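Local atomic coordinates of alpha-glucosidase (PDB entry 6PNR), a protein that probably hydrolyses the alpha-glycosidic bond of sulfoquinovosides, as a family 31 glycoside hydrolase that binds an aza-sugar sulfonate inhibitor. Residues A[271-279]-A[287-298]. Numbering follows the deposited sequence.
Sequences WCQDWCGKR and LQWDWKYHKEMY. With 9VH ([(3~{S},4~{R},5~{R})-4,5-bis(oxidanyl)piperidin-3-yl]methanesulfonic acid), chain C.
Lys-292 O lies over one face of the Trp-275 indole, and Tyr-293 CB meets Trp-275 CE3 at 3.5 Å. Cys-276 SG sits at the edge of the Trp-291 ring, 4.9 Å from the centroid of its six-membered ring. The Tyr-298 ring turns its edge to Asp-274: carboxylate and ring planes stand 80° apart, and Tyr-298 OH donates to Asp-274 OD1 over 2.5 Å, on the syn side. A phenylalanine at Tyr-298 would probably leave Asp-274 OD1 without this donor and deprive Gly-249 N and Ser-253 OG of their hydroxyl partner.

Arg-279 NH2 donates to a lone pair of Gln-288 OE1 at 2.9 Å, the bond bent and the acceptor tilted out of the guanidinium plane. Asp-326 forms a salt bridge with Arg-279 and accepts from Gln-288 NE2, so the amide is held at OE1 by Arg-279 and at NE2 by Asp-326. His-294 N donates to Trp-275 O at 2.9 Å, and the His-294 ring and Met-297 SD come up to Gly-277 CA, where a side chain would collide with the imidazole.

Leu-287, with CG anti to the carbonyl carbon (chi1 -56°), lays both methyls against Gln-273 O. The inhibitor joins the two segments: its O5 donates to Gln-273 OE1 at 2.6 Å, while Trp-289 NE1 reaches sulfonate O3 nearly straight (169°).

In the TIM-barrel domain, 271-279 leaves the parallel strand 267-271 and enters the hairpin 278-280/285-287; 287-298 then folds back over it before helix 301-310, with Trp-291 against strands 314-319 and 322-324 and helix 328-335.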
ATOM      1  N   TRP A 271     -36.573 -14.088  -9.663  1.00 24.56           N
ATOM      2  CA  TRP A 271     -35.213 -14.606  -9.578  1.00 25.45           C
ATOM      3  C   TRP A 271     -34.983 -15.040  -8.135  1.00 28.85           C
ATOM      4  O   TRP A 271     -34.858 -14.190  -7.245  1.00 25.52           O
ATOM      5  CB  TRP A 271     -34.187 -13.548 -10.011  1.00 24.11           C
ATOM      6  CG  TRP A 271     -32.787 -13.939  -9.694  1.00 22.29           C
ATOM      7  CD1 TRP A 271     -32.145 -15.085 -10.076  1.00 23.59           C
ATOM      8  CD2 TRP A 271     -31.850 -13.192  -8.918  1.00 25.90           C
ATOM      9  NE1 TRP A 271     -30.860 -15.092  -9.582  1.00 23.32           N
ATOM     10  CE2 TRP A 271     -30.657 -13.942  -8.863  1.00 25.03           C
ATOM     11  CE3 TRP A 271     -31.908 -11.959  -8.253  1.00 23.54           C
ATOM     12  CZ2 TRP A 271     -29.531 -13.505  -8.166  1.00 25.01           C
ATOM     13  CZ3 TRP A 271     -30.782 -11.527  -7.560  1.00 23.53           C
ATOM     14  CH2 TRP A 271     -29.618 -12.299  -7.520  1.00 24.90           C
ATOM     15  N   CYS A 272     -34.966 -16.359  -7.893  1.00 27.91           N
ATOM     16  CA  CYS A 272     -34.731 -16.912  -6.558  1.00 26.57           C
ATOM     17  C   CYS A 272     -33.347 -17.532  -6.543  1.00 25.55           C
ATOM     18  O   CYS A 272     -33.178 -18.693  -6.930  1.00 25.09           O
ATOM     19  CB  CYS A 272     -35.782 -17.949  -6.174  1.00 28.42           C
ATOM     20  SG  CYS A 272     -37.441 -17.303  -6.088  1.00 27.65           S
ATOM     21  N   GLN A 273     -32.355 -16.776  -6.067  1.00 23.52           N
ATOM     22  CA  GLN A 273     -31.005 -17.325  -6.055  1.00 25.69           C
ATOM     23  C   GLN A 273     -30.865 -18.494  -5.092  1.00 25.65           C
ATOM     24  O   GLN A 273     -29.953 -19.310  -5.263  1.00 26.24           O
ATOM     25  CB  GLN A 273     -29.977 -16.241  -5.709  1.00 24.92           C
ATOM     26  CG  GLN A 273     -30.088 -15.659  -4.305  1.00 23.69           C
ATOM     27  CD  GLN A 273     -28.835 -14.860  -3.919  1.00 28.86           C
ATOM     28  OE1 GLN A 273     -27.995 -14.549  -4.771  1.00 27.91           O
ATOM     29  NE2 GLN A 273     -28.711 -14.530  -2.645  1.00 27.76           N
ATOM     30  N   ASP A 274     -31.741 -18.599  -4.088  1.00 24.72           N
ATOM     31  CA  ASP A 274     -31.718 -19.727  -3.161  1.00 24.71           C
ATOM     32  C   ASP A 274     -32.589 -20.889  -3.643  1.00 25.98           C
ATOM     33  O   ASP A 274     -32.985 -21.737  -2.833  1.00 24.95           O
ATOM     34  CB  ASP A 274     -32.141 -19.285  -1.750  1.00 24.14           C
ATOM     35  CG  ASP A 274     -33.615 -18.902  -1.660  1.00 26.21           C
ATOM     36  OD1 ASP A 274     -34.263 -18.739  -2.715  1.00 26.60           O
ATOM     37  OD2 ASP A 274     -34.138 -18.759  -0.527  1.00 26.77           O
ATOM     38  N   TRP A 275     -32.884 -20.945  -4.946  1.00 24.57           N
ATOM     39  CA  TRP A 275     -33.623 -22.074  -5.503  1.00 24.83           C
ATOM     40  C   TRP A 275     -32.997 -23.397  -5.085  1.00 25.40           C
ATOM     41  O   TRP A 275     -33.696 -24.414  -4.964  1.00 28.33           O
ATOM     42  CB  TRP A 275     -33.673 -21.966  -7.043  1.00 22.23           C
ATOM     43  CG  TRP A 275     -32.362 -22.369  -7.678  1.00 26.97           C
ATOM     44  CD1 TRP A 275     -31.180 -21.677  -7.632  1.00 29.93           C
ATOM     45  CD2 TRP A 275     -32.089 -23.577  -8.418  1.00 25.40           C
ATOM     46  NE1 TRP A 275     -30.195 -22.376  -8.298  1.00 30.06           N
ATOM     47  CE2 TRP A 275     -30.726 -23.546  -8.780  1.00 25.04           C
ATOM     48  CE3 TRP A 275     -32.870 -24.678  -8.811  1.00 27.02           C
ATOM     49  CZ2 TRP A 275     -30.125 -24.572  -9.527  1.00 29.88           C
ATOM     50  CZ3 TRP A 275     -32.271 -25.700  -9.542  1.00 27.41           C
ATOM     51  CH2 TRP A 275     -30.914 -25.636  -9.895  1.00 27.21           C
ATOM     52  N   CYS A 276     -31.686 -23.406  -4.843  1.00 24.26           N
ATOM     53  CA  CYS A 276     -30.955 -24.606  -4.461  1.00 25.71           C
ATOM     54  C   CYS A 276     -30.588 -24.647  -2.975  1.00 29.36           C
ATOM     55  O   CYS A 276     -29.747 -25.468  -2.578  1.00 28.82           O
ATOM     56  CB  CYS A 276     -29.692 -24.718  -5.314  1.00 29.62           C
ATOM     57  SG  CYS A 276     -28.691 -23.184  -5.282  1.00 30.71           S
ATOM     58  N   GLY A 277     -31.179 -23.792  -2.149  1.00 27.76           N
ATOM     59  CA  GLY A 277     -30.942 -23.799  -0.718  1.00 25.14           C
ATOM     60  C   GLY A 277     -30.056 -22.646  -0.269  1.00 33.25           C
ATOM     61  O   GLY A 277     -29.420 -21.953  -1.063  1.00 26.11           O
ATOM     62  N   LYS A 278     -30.013 -22.470   1.054  1.00 29.78           N
ATOM     63  CA  LYS A 278     -29.326 -21.355   1.689  1.00 29.41           C
ATOM     64  C   LYS A 278     -28.187 -21.853   2.569  1.00 32.33           C
ATOM     65  O   LYS A 278     -28.143 -23.017   2.963  1.00 29.56           O
ATOM     66  CB  LYS A 278     -30.292 -20.530   2.546  1.00 34.77           C
ATOM     67  CG  LYS A 278     -30.824 -21.272   3.768  1.00 40.51           C
ATOM     68  CD  LYS A 278     -31.652 -20.349   4.642  1.00 44.08           C
ATOM     69  CE  LYS A 278     -32.156 -21.059   5.889  1.00 42.42           C
ATOM     70  NZ  LYS A 278     -33.127 -22.131   5.541  1.00 49.10           N
ATOM     71  N   ARG A 279     -27.269 -20.944   2.875  1.00 29.25           N
ATOM     72  CA  ARG A 279     -26.209 -21.192   3.852  1.00 29.37           C
ATOM     73  C   ARG A 279     -25.918 -19.864   4.530  1.00 32.09           C
ATOM     74  O   ARG A 279     -25.572 -18.899   3.847  1.00 30.70           O
ATOM     75  CB  ARG A 279     -24.945 -21.759   3.185  1.00 24.96           C
ATOM     76  CG  ARG A 279     -23.722 -21.850   4.119  1.00 28.55           C
ATOM     77  CD  ARG A 279     -22.475 -22.392   3.404  1.00 27.77           C
ATOM     78  NE  ARG A 279     -22.681 -23.765   2.928  1.00 33.30           N
ATOM     79  CZ  ARG A 279     -22.451 -24.854   3.659  1.00 35.19           C
ATOM     80  NH1 ARG A 279     -21.982 -24.733   4.901  1.00 26.98           N
ATOM     81  NH2 ARG A 279     -22.681 -26.062   3.147  1.00 32.87           N
ATOM     82  N   LEU A 287     -25.747 -19.012  -0.105  1.00 29.67           N
ATOM     83  CA  LEU A 287     -26.425 -20.063  -0.843  1.00 26.34           C
ATOM     84  C   LEU A 287     -25.731 -21.397  -0.619  1.00 27.22           C
ATOM     85  O   LEU A 287     -24.532 -21.452  -0.340  1.00 28.17           O
ATOM     86  CB  LEU A 287     -26.421 -19.770  -2.345  1.00 24.76           C
ATOM     87  CG  LEU A 287     -27.008 -18.429  -2.771  1.00 27.60           C
ATOM     88  CD1 LEU A 287     -26.902 -18.244  -4.292  1.00 23.56           C
ATOM     89  CD2 LEU A 287     -28.447 -18.405  -2.289  1.00 28.39           C
ATOM     90  N   GLN A 288     -26.483 -22.477  -0.816  1.00 25.98           N
ATOM     91  CA  GLN A 288     -25.922 -23.827  -0.802  1.00 31.29           C
ATOM     92  C   GLN A 288     -25.463 -24.182  -2.215  1.00 24.30           C
ATOM     93  O   GLN A 288     -26.284 -24.245  -3.140  1.00 26.95           O
ATOM     94  CB  GLN A 288     -26.963 -24.824  -0.271  1.00 31.08           C
ATOM     95  CG  GLN A 288     -26.579 -26.300  -0.361  1.00 30.08           C
ATOM     96  CD  GLN A 288     -25.390 -26.694   0.507  1.00 33.32           C
ATOM     97  OE1 GLN A 288     -24.816 -25.880   1.232  1.00 34.38           O
ATOM     98  NE2 GLN A 288     -25.017 -27.960   0.432  1.00 33.86           N
ATOM     99  N   TRP A 289     -24.154 -24.414  -2.393  1.00 27.44           N
ATOM    100  CA  TRP A 289     -23.577 -24.558  -3.742  1.00 26.07           C
ATOM    101  C   TRP A 289     -23.668 -26.018  -4.200  1.00 28.51           C
ATOM    102  O   TRP A 289     -22.693 -26.774  -4.243  1.00 29.05           O
ATOM    103  CB  TRP A 289     -22.146 -24.030  -3.778  1.00 26.68           C
ATOM    104  CG  TRP A 289     -22.053 -22.534  -3.542  1.00 25.69           C
ATOM    105  CD1 TRP A 289     -23.079 -21.686  -3.215  1.00 24.66           C
ATOM    106  CD2 TRP A 289     -20.876 -21.722  -3.620  1.00 27.51           C
ATOM    107  NE1 TRP A 289     -22.605 -20.406  -3.073  1.00 26.44           N
ATOM    108  CE2 TRP A 289     -21.260 -20.400  -3.321  1.00 26.81           C
ATOM    109  CE3 TRP A 289     -19.535 -21.984  -3.923  1.00 21.60           C
ATOM    110  CZ2 TRP A 289     -20.360 -19.349  -3.318  1.00 22.55           C
ATOM    111  CZ3 TRP A 289     -18.639 -20.937  -3.910  1.00 25.77           C
ATOM    112  CH2 TRP A 289     -19.057 -19.631  -3.614  1.00 24.97           C
ATOM    113  N   ASP A 290     -24.892 -26.392  -4.563  1.00 26.36           N
ATOM    114  CA  ASP A 290     -25.228 -27.739  -5.020  1.00 31.21           C
ATOM    115  C   ASP A 290     -26.409 -27.565  -5.978  1.00 24.22           C
ATOM    116  O   ASP A 290     -27.543 -27.392  -5.527  1.00 31.25           O
ATOM    117  CB  ASP A 290     -25.579 -28.620  -3.827  1.00 28.45           C
ATOM    118  CG  ASP A 290     -25.697 -30.093  -4.187  1.00 34.96           C
ATOM    119  OD1 ASP A 290     -25.127 -30.519  -5.215  1.00 31.23           O
ATOM    120  OD2 ASP A 290     -26.365 -30.820  -3.422  1.00 34.30           O
ATOM    121  N   TRP A 291     -26.135 -27.581  -7.287  1.00 29.23           N
ATOM    122  CA  TRP A 291     -27.025 -26.968  -8.285  1.00 26.02           C
ATOM    123  C   TRP A 291     -28.175 -27.889  -8.705  1.00 32.44           C
ATOM    124  O   TRP A 291     -28.356 -28.207  -9.879  1.00 30.07           O
ATOM    125  CB  TRP A 291     -26.208 -26.530  -9.495  1.00 25.74           C
ATOM    126  CG  TRP A 291     -24.920 -25.880  -9.090  1.00 27.43           C
ATOM    127  CD1 TRP A 291     -23.652 -26.257  -9.454  1.00 27.12           C
ATOM    128  CD2 TRP A 291     -24.769 -24.767  -8.203  1.00 25.19           C
ATOM    129  NE1 TRP A 291     -22.724 -25.437  -8.849  1.00 27.94           N
ATOM    130  CE2 TRP A 291     -23.385 -24.509  -8.085  1.00 30.05           C
ATOM    131  CE3 TRP A 291     -25.668 -23.952  -7.502  1.00 27.52           C
ATOM    132  CZ2 TRP A 291     -22.881 -23.475  -7.293  1.00 27.19           C
ATOM    133  CZ3 TRP A 291     -25.157 -22.915  -6.720  1.00 26.19           C
ATOM    134  CH2 TRP A 291     -23.785 -22.688  -6.627  1.00 24.57           C
ATOM    135  N   LYS A 292     -28.963 -28.296  -7.706  1.00 26.49           N
ATOM    136  CA  LYS A 292     -30.248 -28.965  -7.868  1.00 29.02           C
ATOM    137  C   LYS A 292     -31.234 -28.268  -6.948  1.00 30.12           C
ATOM    138  O   LYS A 292     -30.848 -27.792  -5.877  1.00 29.56           O
ATOM    139  CB  LYS A 292     -30.173 -30.456  -7.499  1.00 30.70           C
ATOM    140  CG  LYS A 292     -29.014 -31.179  -8.174  1.00 39.06           C
ATOM    141  CD  LYS A 292     -29.154 -32.697  -8.128  1.00 48.30           C
ATOM    142  CE  LYS A 292     -28.917 -33.265  -6.752  1.00 57.34           C
ATOM    143  NZ  LYS A 292     -28.953 -34.759  -6.800  1.00 57.20           N
ATOM    144  N   TYR A 293     -32.504 -28.189  -7.357  1.00 31.46           N
ATOM    145  CA  TYR A 293     -33.424 -27.395  -6.555  1.00 31.26           C
ATOM    146  C   TYR A 293     -33.598 -28.038  -5.184  1.00 34.76           C
ATOM    147  O   TYR A 293     -33.419 -29.246  -5.006  1.00 30.58           O
ATOM    148  CB  TYR A 293     -34.761 -27.183  -7.264  1.00 30.44           C
ATOM    149  CG  TYR A 293     -35.791 -28.288  -7.173  1.00 31.62           C
ATOM    150  CD1 TYR A 293     -35.847 -29.284  -8.140  1.00 34.53           C
ATOM    151  CD2 TYR A 293     -36.754 -28.296  -6.161  1.00 32.10           C
ATOM    152  CE1 TYR A 293     -36.798 -30.286  -8.087  1.00 33.50           C
ATOM    153  CE2 TYR A 293     -37.715 -29.305  -6.097  1.00 33.92           C
ATOM    154  CZ  TYR A 293     -37.728 -30.294  -7.070  1.00 34.61           C
ATOM    155  OH  TYR A 293     -38.671 -31.302  -7.035  1.00 35.93           O
ATOM    156  N   HIS A 294     -33.853 -27.196  -4.193  1.00 29.93           N
ATOM    157  CA  HIS A 294     -33.900 -27.628  -2.803  1.00 31.09           C
ATOM    158  C   HIS A 294     -35.316 -28.106  -2.510  1.00 30.81           C
ATOM    159  O   HIS A 294     -36.256 -27.307  -2.494  1.00 31.35           O
ATOM    160  CB  HIS A 294     -33.485 -26.491  -1.872  1.00 33.20           C
ATOM    161  CG  HIS A 294     -33.139 -26.946  -0.489  1.00 34.63           C
ATOM    162  ND1 HIS A 294     -34.097 -27.246   0.456  1.00 34.34           N
ATOM    163  CD2 HIS A 294     -31.943 -27.164   0.104  1.00 37.04           C
ATOM    164  CE1 HIS A 294     -33.504 -27.627   1.574  1.00 36.97           C
ATOM    165  NE2 HIS A 294     -32.196 -27.590   1.386  1.00 33.16           N
ATOM    166  N   LYS A 295     -35.472 -29.414  -2.284  1.00 34.95           N
ATOM    167  CA  LYS A 295     -36.809 -29.989  -2.241  1.00 37.10           C
ATOM    168  C   LYS A 295     -37.562 -29.635  -0.967  1.00 37.13           C
ATOM    169  O   LYS A 295     -38.792 -29.733  -0.949  1.00 40.06           O
ATOM    170  CB  LYS A 295     -36.733 -31.509  -2.421  1.00 40.90           C
ATOM    171  CG  LYS A 295     -36.246 -31.914  -3.811  1.00 42.40           C
ATOM    172  CD  LYS A 295     -36.679 -33.320  -4.203  1.00 50.67           C
ATOM    173  CE  LYS A 295     -36.268 -33.630  -5.636  1.00 50.67           C
ATOM    174  NZ  LYS A 295     -36.652 -35.004  -6.053  1.00 56.82           N
ATOM    175  N   GLU A 296     -36.864 -29.225   0.089  1.00 40.92           N
ATOM    176  CA  GLU A 296     -37.546 -28.817   1.313  1.00 38.25           C
ATOM    177  C   GLU A 296     -37.918 -27.338   1.298  1.00 36.86           C
ATOM    178  O   GLU A 296     -39.023 -26.976   1.706  1.00 34.00           O
ATOM    179  CB  GLU A 296     -36.679 -29.140   2.529  1.00 42.41           C
ATOM    180  CG  GLU A 296     -35.809 -30.389   2.357  1.00 60.10           C
ATOM    181  CD  GLU A 296     -36.595 -31.626   1.908  1.00 64.02           C
ATOM    182  OE1 GLU A 296     -37.707 -31.864   2.434  1.00 67.25           O
ATOM    183  OE2 GLU A 296     -36.096 -32.359   1.022  1.00 60.43           O
ATOM    184  N   MET A 297     -37.032 -26.471   0.807  1.00 32.97           N
ATOM    185  CA  MET A 297     -37.378 -25.054   0.709  1.00 31.16           C
ATOM    186  C   MET A 297     -38.351 -24.780  -0.435  1.00 29.08           C
ATOM    187  O   MET A 297     -39.271 -23.969  -0.288  1.00 29.91           O
ATOM    188  CB  MET A 297     -36.116 -24.219   0.549  1.00 27.18           C
ATOM    189  CG  MET A 297     -35.295 -24.134   1.817  1.00 29.93           C
ATOM    190  SD  MET A 297     -33.808 -23.135   1.606  1.00 35.09           S
ATOM    191  CE  MET A 297     -34.522 -21.484   1.434  1.00 33.15           C
ATOM    192  N   TYR A 298     -38.163 -25.427  -1.586  1.00 32.20           N
ATOM    193  CA  TYR A 298     -39.020 -25.223  -2.753  1.00 30.03           C
ATOM    194  C   TYR A 298     -39.593 -26.555  -3.231  1.00 39.36           C
ATOM    195  O   TYR A 298     -39.320 -26.988  -4.357  1.00 34.03           O
ATOM    196  CB  TYR A 298     -38.240 -24.536  -3.882  1.00 28.32           C
ATOM    197  CG  TYR A 298     -37.849 -23.099  -3.602  1.00 26.96           C
ATOM    198  CD1 TYR A 298     -38.726 -22.051  -3.885  1.00 27.73           C
ATOM    199  CD2 TYR A 298     -36.608 -22.791  -3.058  1.00 27.76           C
ATOM    200  CE1 TYR A 298     -38.371 -20.737  -3.623  1.00 29.67           C
ATOM    201  CE2 TYR A 298     -36.239 -21.473  -2.807  1.00 26.62           C
ATOM    202  CZ  TYR A 298     -37.124 -20.455  -3.087  1.00 26.33           C
ATOM    203  OH  TYR A 298     -36.776 -19.145  -2.826  1.00 28.17           O
TER
HETATM  204  O1  9VH C 701     -23.750 -15.559  -1.190  1.00 27.86           O
HETATM  205  S1  9VH C 701     -23.441 -16.379  -2.348  1.00 26.85           S
HETATM  206  O2  9VH C 701     -22.025 -16.345  -2.621  1.00 27.71           O
HETATM  207  O3  9VH C 701     -23.998 -17.703  -2.215  1.00 25.35           O
HETATM  208  C1  9VH C 701     -24.279 -15.589  -3.694  1.00 24.09           C
HETATM  209  C2  9VH C 701     -23.753 -14.190  -4.040  1.00 25.00           C
HETATM  210  C3  9VH C 701     -22.423 -14.351  -4.760  1.00 30.34           C
HETATM  211  N1  9VH C 701     -21.879 -13.176  -5.441  1.00 27.13           N
HETATM  212  C4  9VH C 701     -22.862 -12.536  -6.315  1.00 22.44           C
HETATM  213  C5  9VH C 701     -24.112 -12.183  -5.524  1.00 25.66           C
HETATM  214  O4  9VH C 701     -25.036 -11.556  -6.411  1.00 26.17           O
HETATM  215  C6  9VH C 701     -24.737 -13.442  -4.939  1.00 24.40           C
HETATM  216  O5  9VH C 701     -25.917 -13.121  -4.208  1.00 25.73           O
HETATM  217  O   HOH W   1     -29.134 -28.130  -3.326  1.00 37.71           O
HETATM  218  O   HOH W   2     -26.250 -25.007   3.516  1.00 31.80           O
HETATM  219  O   HOH W   3     -22.632 -23.243  -0.183  1.00 24.78           O